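Side-chain contacts in geranyltranstransferase (Legionella pneumophila subsp. pneumophila, PDB 3LOM), which probably condenses isoprenoid diphosphates into longer prenyl diphosphates such as farnesyl diphosphate, with magnesium as cofactor: residues K191-L194 with A195-M199; V150-N153 with A154-I157; K104-C107 with H108-F111. All blocks are in the same frame, centred on the assembly; numbering follows the deposited sequence.

Contact 1: residues K191-L194 with A195-M199; sequences KLIL and ACFEM
With CG anti to its own carbonyl carbon (chi1 -51°), Phe197 sends its ring back along the helix beside Ile193, and the same choice at Glu198 lays its CG next to Leu194 O. CE2 of the Phe197 ring stands 4.2 Å from Ile193 CG2, while Ile193 O approaches Phe197 CD2 obliquely at 3.3 Å. Leu194 O lies at the ring edge, near its plane. That oxygen is gripped twice: Glu198 N bonds to it at 3.0 Å, in the carbonyl plane, and Phe197 N adds a weak bond. One residue earlier, Cys196 N donates to Ile193 O at 3.3 Å from well above the carbonyl plane, and Cys196 SG passes 3.4 Å from the same oxygen. Ala195 N to Lys191 O, at 2.9 Å, keeps the usual four-residue step. A bend at chi2 turns the Glu198 carboxylate to a salt bridge with Arg216 of helix 209-236, while helices 53-64 and 69-91 pack on Cys196. Three-residue bonds thus accompany four-residue ones, Leu194 O accepting one of each; the backbone oxygens are met by N-H donors within the turn, whereas the charge of Glu198 is answered outside it.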
loop_
_atom_site.group_PDB
_atom_site.type_symbol
_atom_site.label_atom_id
_atom_site.label_comp_id
_atom_site.label_asym_id
_atom_site.label_seq_id
_atom_site.Cartn_x
_atom_site.Cartn_y
_atom_site.Cartn_z
ATOM N N LYS A 191 4.712 13.057 9.773
ATOM C CA LYS A 191 3.914 11.929 10.272
ATOM C C LYS A 191 4.628 10.578 10.184
ATOM O O LYS A 191 4.430 9.719 11.054
ATOM C CB LYS A 191 2.586 11.840 9.518
ATOM C CG LYS A 191 1.688 13.055 9.683
ATOM C CD LYS A 191 0.416 12.731 10.422
ATOM C CE LYS A 191 -0.617 13.813 10.170
ATOM N NZ LYS A 191 -1.991 13.248 10.175
ATOM N N LEU A 192 5.436 10.387 9.138
ATOM C CA LEU A 192 6.168 9.128 8.971
ATOM C C LEU A 192 7.324 9.027 9.965
ATOM O O LEU A 192 7.517 7.982 10.570
ATOM C CB LEU A 192 6.659 8.929 7.530
ATOM C CG LEU A 192 7.006 7.483 7.150
ATOM C CD1 LEU A 192 5.748 6.610 7.117
ATOM C CD2 LEU A 192 7.763 7.408 5.821
ATOM N N ILE A 193 8.077 10.116 10.125
ATOM C CA ILE A 193 9.101 10.224 11.174
ATOM C C ILE A 193 8.514 10.020 12.578
ATOM O O ILE A 193 9.105 9.316 13.406
ATOM C CB ILE A 193 9.885 11.547 11.065
ATOM C CG1 ILE A 193 10.807 11.484 9.842
ATOM C CG2 ILE A 193 10.698 11.814 12.329
ATOM C CD1 ILE A 193 11.264 12.823 9.309
ATOM N N LEU A 194 7.338 10.601 12.813
ATOM C CA LEU A 194 6.607 10.435 14.069
ATOM C C LEU A 194 6.181 8.981 14.281
ATOM O O LEU A 194 6.211 8.480 15.411
ATOM C CB LEU A 194 5.379 11.351 14.083
ATOM C CG LEU A 194 4.890 12.005 15.376
ATOM C CD1 LEU A 194 6.039 12.621 16.170
ATOM C CD2 LEU A 194 3.838 13.063 15.036
ATOM N N ALA A 195 5.806 8.310 13.189
ATOM C CA ALA A 195 5.450 6.886 13.212
ATOM C C ALA A 195 6.544 5.949 13.770
ATOM O O ALA A 195 6.218 4.901 14.322
ATOM C CB ALA A 195 4.998 6.426 11.839
ATOM N N CYS A 196 7.818 6.335 13.645
ATOM C CA CYS A 196 8.938 5.572 14.226
ATOM C C CYS A 196 8.773 5.413 15.723
ATOM O O CYS A 196 8.939 4.325 16.270
ATOM C CB CYS A 196 10.282 6.256 13.966
ATOM S SG CYS A 196 10.690 6.524 12.242
ATOM N N PHE A 197 8.424 6.520 16.368
ATOM C CA PHE A 197 8.239 6.569 17.801
ATOM C C PHE A 197 6.882 5.984 18.184
ATOM O O PHE A 197 6.775 5.253 19.169
ATOM C CB PHE A 197 8.416 8.009 18.284
ATOM C CG PHE A 197 9.688 8.651 17.795
ATOM C CD1 PHE A 197 10.871 8.509 18.508
ATOM C CD2 PHE A 197 9.709 9.381 16.607
ATOM C CE1 PHE A 197 12.051 9.089 18.050
ATOM C CE2 PHE A 197 10.882 9.953 16.138
ATOM C CZ PHE A 197 12.055 9.814 16.862
ATOM N N GLU A 198 5.864 6.259 17.377
ATOM C CA GLU A 198 4.503 5.792 17.669
ATOM C C GLU A 198 4.299 4.284 17.500
ATOM O O GLU A 198 3.567 3.674 18.285
ATOM C CB GLU A 198 3.461 6.558 16.846
ATOM C CG GLU A 198 3.324 8.040 17.187
ATOM C CD GLU A 198 2.453 8.316 18.409
ATOM O OE1 GLU A 198 1.816 7.382 18.949
ATOM O OE2 GLU A 198 2.402 9.491 18.823
ATOM N N MET A 199 4.928 3.690 16.482
ATOM C CA MET A 199 4.875 2.228 16.296
ATOM C C MET A 199 5.632 1.502 17.420
ATOM O O MET A 199 5.204 0.440 17.872
ATOM C CB MET A 199 5.397 1.806 14.915
ATOM C CG MET A 199 4.376 1.943 13.781
ATOM S SD MET A 199 4.975 1.503 12.126
ATOM C CE MET A 199 6.185 2.715 11.982
#

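Contact 2: residues V150-N153 with A154-I157; sequences VLVN and ASGI
Ser155 turns back onto Leu151 and Val152 where helix 141-155 runs out, at the C-terminal end of one of the helices of the all-alpha isoprenoid synthase fold. The backbone bonds weaken toward that end. Ala154 N reaches Val150 O at 3.1 Å in a hydrogen bond somewhat bent at the hydrogen (145°), the donor tilted from the carbonyl plane. Ser155 N to Leu151 O is short, at 2.9 Å, yet weak because of its angle, and the bond from Gly156 N to Val152 O is weak as well at 3.2 Å; a further backbone bond ties Ala154 to Met160. Gly156 is the residue at which the chain leaves helical geometry, its psi swinging to -155°, and the backbone continues through Ile157, whose O accepts a hydrogen bond from Ser162 OG.

The side-chain polar contact is that of the Ser155 hydroxyl. With chi1 at 71°, OG sits between the backbone N and the carbonyl carbon of its own residue, which points it at the preceding turn. Its contact with Leu151 O is weak, and which acceptor takes the proton is not settled.

The packing contacts face several directions. Ala154 CB rests 3.4 Å from Val150 O, a methyl against a backbone oxygen. Leu151 packs on Thr82 of helix 69-91 and Leu131 of helix 113-135, and Val152 on Ile128. The second subunit also closes in, Glu129 of that chain lying against Val152 and Asn153 and its Ala125 against Ser155, so the helix end forms part of the dimer interface. Within the turn, Ser155 OG stands 3.0 Å from Leu151 O and 3.5 Å from Val152 O.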
loop_
_atom_site.group_PDB
_atom_site.type_symbol
_atom_site.label_atom_id
_atom_site.label_comp_id
_atom_site.label_asym_id
_atom_site.label_seq_id
_atom_site.Cartn_x
_atom_site.Cartn_y
_atom_site.Cartn_z
ATOM N N VAL A 150 -0.880 2.808 12.764
ATOM C CA VAL A 150 0.023 3.963 12.802
ATOM C C VAL A 150 0.705 4.260 11.449
ATOM O O VAL A 150 0.705 5.408 10.999
ATOM C CB VAL A 150 1.080 3.811 13.921
ATOM C CG1 VAL A 150 2.080 4.960 13.886
ATOM C CG2 VAL A 150 0.410 3.732 15.300
ATOM N N LEU A 151 1.254 3.224 10.806
ATOM C CA LEU A 151 1.982 3.370 9.540
ATOM C C LEU A 151 1.061 3.757 8.393
ATOM O O LEU A 151 1.375 4.633 7.592
ATOM C CB LEU A 151 2.715 2.066 9.181
ATOM C CG LEU A 151 3.616 2.036 7.936
ATOM C CD1 LEU A 151 4.809 2.977 8.067
ATOM C CD2 LEU A 151 4.105 0.624 7.685
ATOM N N VAL A 152 -0.075 3.083 8.334
ATOM C CA VAL A 152 -1.049 3.257 7.282
ATOM C C VAL A 152 -1.830 4.602 7.385
ATOM O O VAL A 152 -2.205 5.189 6.359
ATOM C CB VAL A 152 -1.917 1.969 7.212
ATOM C CG1 VAL A 152 -3.372 2.257 7.111
ATOM C CG2 VAL A 152 -1.447 1.089 6.051
ATOM N N ASN A 153 -2.023 5.106 8.608
ATOM C CA ASN A 153 -2.585 6.450 8.817
ATOM C C ASN A 153 -1.587 7.524 8.402
ATOM O O ASN A 153 -1.972 8.539 7.822
ATOM C CB ASN A 153 -3.003 6.688 10.283
ATOM C CG ASN A 153 -4.272 5.930 10.682
ATOM O OD1 ASN A 153 -4.605 5.850 11.865
ATOM N ND2 ASN A 153 -4.980 5.379 9.706
ATOM N N ALA A 154 -0.306 7.298 8.691
ATOM C CA ALA A 154 0.719 8.301 8.405
ATOM C C ALA A 154 1.084 8.332 6.921
ATOM O O ALA A 154 1.489 9.375 6.399
ATOM C CB ALA A 154 1.966 8.067 9.257
ATOM N N SER A 155 0.926 7.192 6.250
ATOM C CA SER A 155 1.388 7.027 4.869
ATOM C C SER A 155 0.297 7.332 3.849
ATOM O O SER A 155 0.581 7.602 2.679
ATOM C CB SER A 155 1.896 5.602 4.638
ATOM O OG SER A 155 0.807 4.698 4.622
ATOM N N GLY A 156 -0.950 7.281 4.298
ATOM C CA GLY A 156 -2.080 7.390 3.394
ATOM C C GLY A 156 -2.514 8.803 3.058
ATOM O O GLY A 156 -1.723 9.752 3.129
ATOM N N ILE A 157 -3.787 8.927 2.693
ATOM C CA ILE A 157 -4.351 10.185 2.195
ATOM C C ILE A 157 -4.556 11.260 3.265
ATOM O O ILE A 157 -4.642 12.445 2.944
ATOM C CB ILE A 157 -5.665 9.959 1.402
ATOM C CG1 ILE A 157 -6.756 9.338 2.285
ATOM C CG2 ILE A 157 -5.396 9.097 0.182
ATOM C CD1 ILE A 157 -8.030 8.921 1.506
#

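Contact 3: residues K104-C107 with H108-F111; sequences KPSC and HKAF
Ser106 O starts the short helix 107-110, taking a straight hydrogen bond from Ala110 N (2.9 Å, 161°) and a weak one from Lys109 N, while Cys107 O receives Phe111 N at 3.0 Å. At His108 a chi1 of 59° sets CG between the backbone N and the carbonyl carbon, folding the ring back so that one face lies against Ser106; the hydroxyl OG stands over that face, 3.0 Å from His108 CE1. Lys109 CG comes to 3.3 Å from Ser106 OG. Ser106 holds the N-cap position, but its hydroxyl makes no capping bond and is spent instead on Asp98 O. The segment leads from strand 104-105 of a two-stranded hairpin into the short helix, beside the first aspartate-rich motif of the family: His108 packs on Asp91, Leu92 and Pro93, a region that in relatives helps bind magnesium and the substrate diphosphate. One turn apart, Cys107 and Phe111 make a sulfur-aromatic contact, Cys107 SG lying oblique to the ring and 4.2 Å from Phe111 CD2. Cys107 O meets the edge of the Phe111 ring, near its plane, with CD2 3.6 Å away; helix 36-46 packs on the phenyl group.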
loop_
_atom_site.group_PDB
_atom_site.type_symbol
_atom_site.label_atom_id
_atom_site.label_comp_id
_atom_site.label_asym_id
_atom_site.label_seq_id
_atom_site.Cartn_x
_atom_site.Cartn_y
_atom_site.Cartn_z
ATOM N N LYS A 104 23.477 7.713 -7.586
ATOM C CA LYS A 104 23.243 6.690 -8.607
ATOM C C LYS A 104 21.935 6.943 -9.368
ATOM O O LYS A 104 21.065 7.646 -8.858
ATOM C CB LYS A 104 23.264 5.287 -7.970
ATOM C CG LYS A 104 22.266 5.060 -6.830
ATOM C CD LYS A 104 22.332 3.622 -6.306
ATOM C CE LYS A 104 21.133 3.304 -5.428
ATOM N NZ LYS A 104 21.163 1.919 -4.873
ATOM N N PRO A 105 21.808 6.395 -10.599
ATOM C CA PRO A 105 20.541 6.451 -11.320
ATOM C C PRO A 105 19.354 5.953 -10.498
ATOM O O PRO A 105 19.465 4.963 -9.774
ATOM C CB PRO A 105 20.783 5.523 -12.511
ATOM C CG PRO A 105 22.212 5.700 -12.811
ATOM C CD PRO A 105 22.900 5.935 -11.481
ATOM N N SER A 106 18.235 6.663 -10.612
ATOM C CA SER A 106 16.998 6.309 -9.925
ATOM C C SER A 106 16.384 5.065 -10.548
ATOM O O SER A 106 16.776 4.650 -11.646
ATOM C CB SER A 106 16.009 7.470 -10.001
ATOM O OG SER A 106 15.826 7.867 -11.345
ATOM N N CYS A 107 15.406 4.492 -9.853
ATOM C CA CYS A 107 14.827 3.217 -10.240
ATOM C C CYS A 107 14.249 3.170 -11.657
ATOM O O CYS A 107 14.398 2.165 -12.352
ATOM C CB CYS A 107 13.770 2.786 -9.237
ATOM S SG CYS A 107 13.323 1.086 -9.430
ATOM N N HIS A 108 13.605 4.248 -12.089
ATOM C CA HIS A 108 13.036 4.290 -13.438
ATOM C C HIS A 108 14.109 4.497 -14.513
ATOM O O HIS A 108 13.907 4.134 -15.670
ATOM C CB HIS A 108 11.922 5.341 -13.547
ATOM C CG HIS A 108 12.366 6.730 -13.219
ATOM N ND1 HIS A 108 12.549 7.167 -11.924
ATOM C CD2 HIS A 108 12.656 7.785 -14.017
ATOM C CE1 HIS A 108 12.941 8.428 -11.941
ATOM N NE2 HIS A 108 13.012 8.827 -13.198
ATOM N N LYS A 109 15.244 5.077 -14.127
ATOM C CA LYS A 109 16.362 5.254 -15.054
ATOM C C LYS A 109 17.177 3.964 -15.210
ATOM O O LYS A 109 17.631 3.651 -16.308
ATOM C CB LYS A 109 17.273 6.412 -14.622
ATOM C CG LYS A 109 16.597 7.783 -14.582
ATOM C CD LYS A 109 15.971 8.168 -15.916
ATOM C CE LYS A 109 17.021 8.551 -16.947
ATOM N NZ LYS A 109 16.377 8.744 -18.270
ATOM N N ALA A 110 17.357 3.232 -14.108
ATOM C CA ALA A 110 18.053 1.949 -14.123
ATOM C C ALA A 110 17.200 0.853 -14.743
ATOM O O ALA A 110 17.728 -0.089 -15.332
ATOM C CB ALA A 110 18.472 1.553 -12.722
ATOM N N PHE A 111 15.882 0.975 -14.608
ATOM C CA PHE A 111 14.959 0.013 -15.200
ATOM C C PHE A 111 14.061 0.759 -16.164
ATOM O O PHE A 111 14.532 1.267 -17.182
ATOM C CB PHE A 111 14.173 -0.716 -14.108
ATOM C CG PHE A 111 15.021 -1.632 -13.267
ATOM C CD1 PHE A 111 15.165 -2.974 -13.609
ATOM C CD2 PHE A 111 15.695 -1.149 -12.143
ATOM C CE1 PHE A 111 15.969 -3.822 -12.842
ATOM C CE2 PHE A 111 16.496 -1.987 -11.372
ATOM C CZ PHE A 111 16.633 -3.325 -11.723
#

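Overall arrangement
Along the chain the order is contact 3, contact 2, contact 1, all within the polyprenyl synthetase region. Contacts 1 and 2 are neighbours, their centres 10 Å apart: helices 178-201 and 141-155 pack together, with Glu198 CB 3.6 Å from Val150 CG1 and Met199 SD 3.8 Å from Leu151 CB. Contact 3 stands apart, its centre 28 Å from that of contact 1 and 27 Å from that of contact 2, and touches neither. Helix 69-91 links them, bordering contact 1 through Leu79, contact 2 through Thr82 and contact 3 through Ile88 and Asp91. It runs from the helical core, past a helix end that packs on the second subunit, to the aspartate-rich motif, which in relatives binds magnesium.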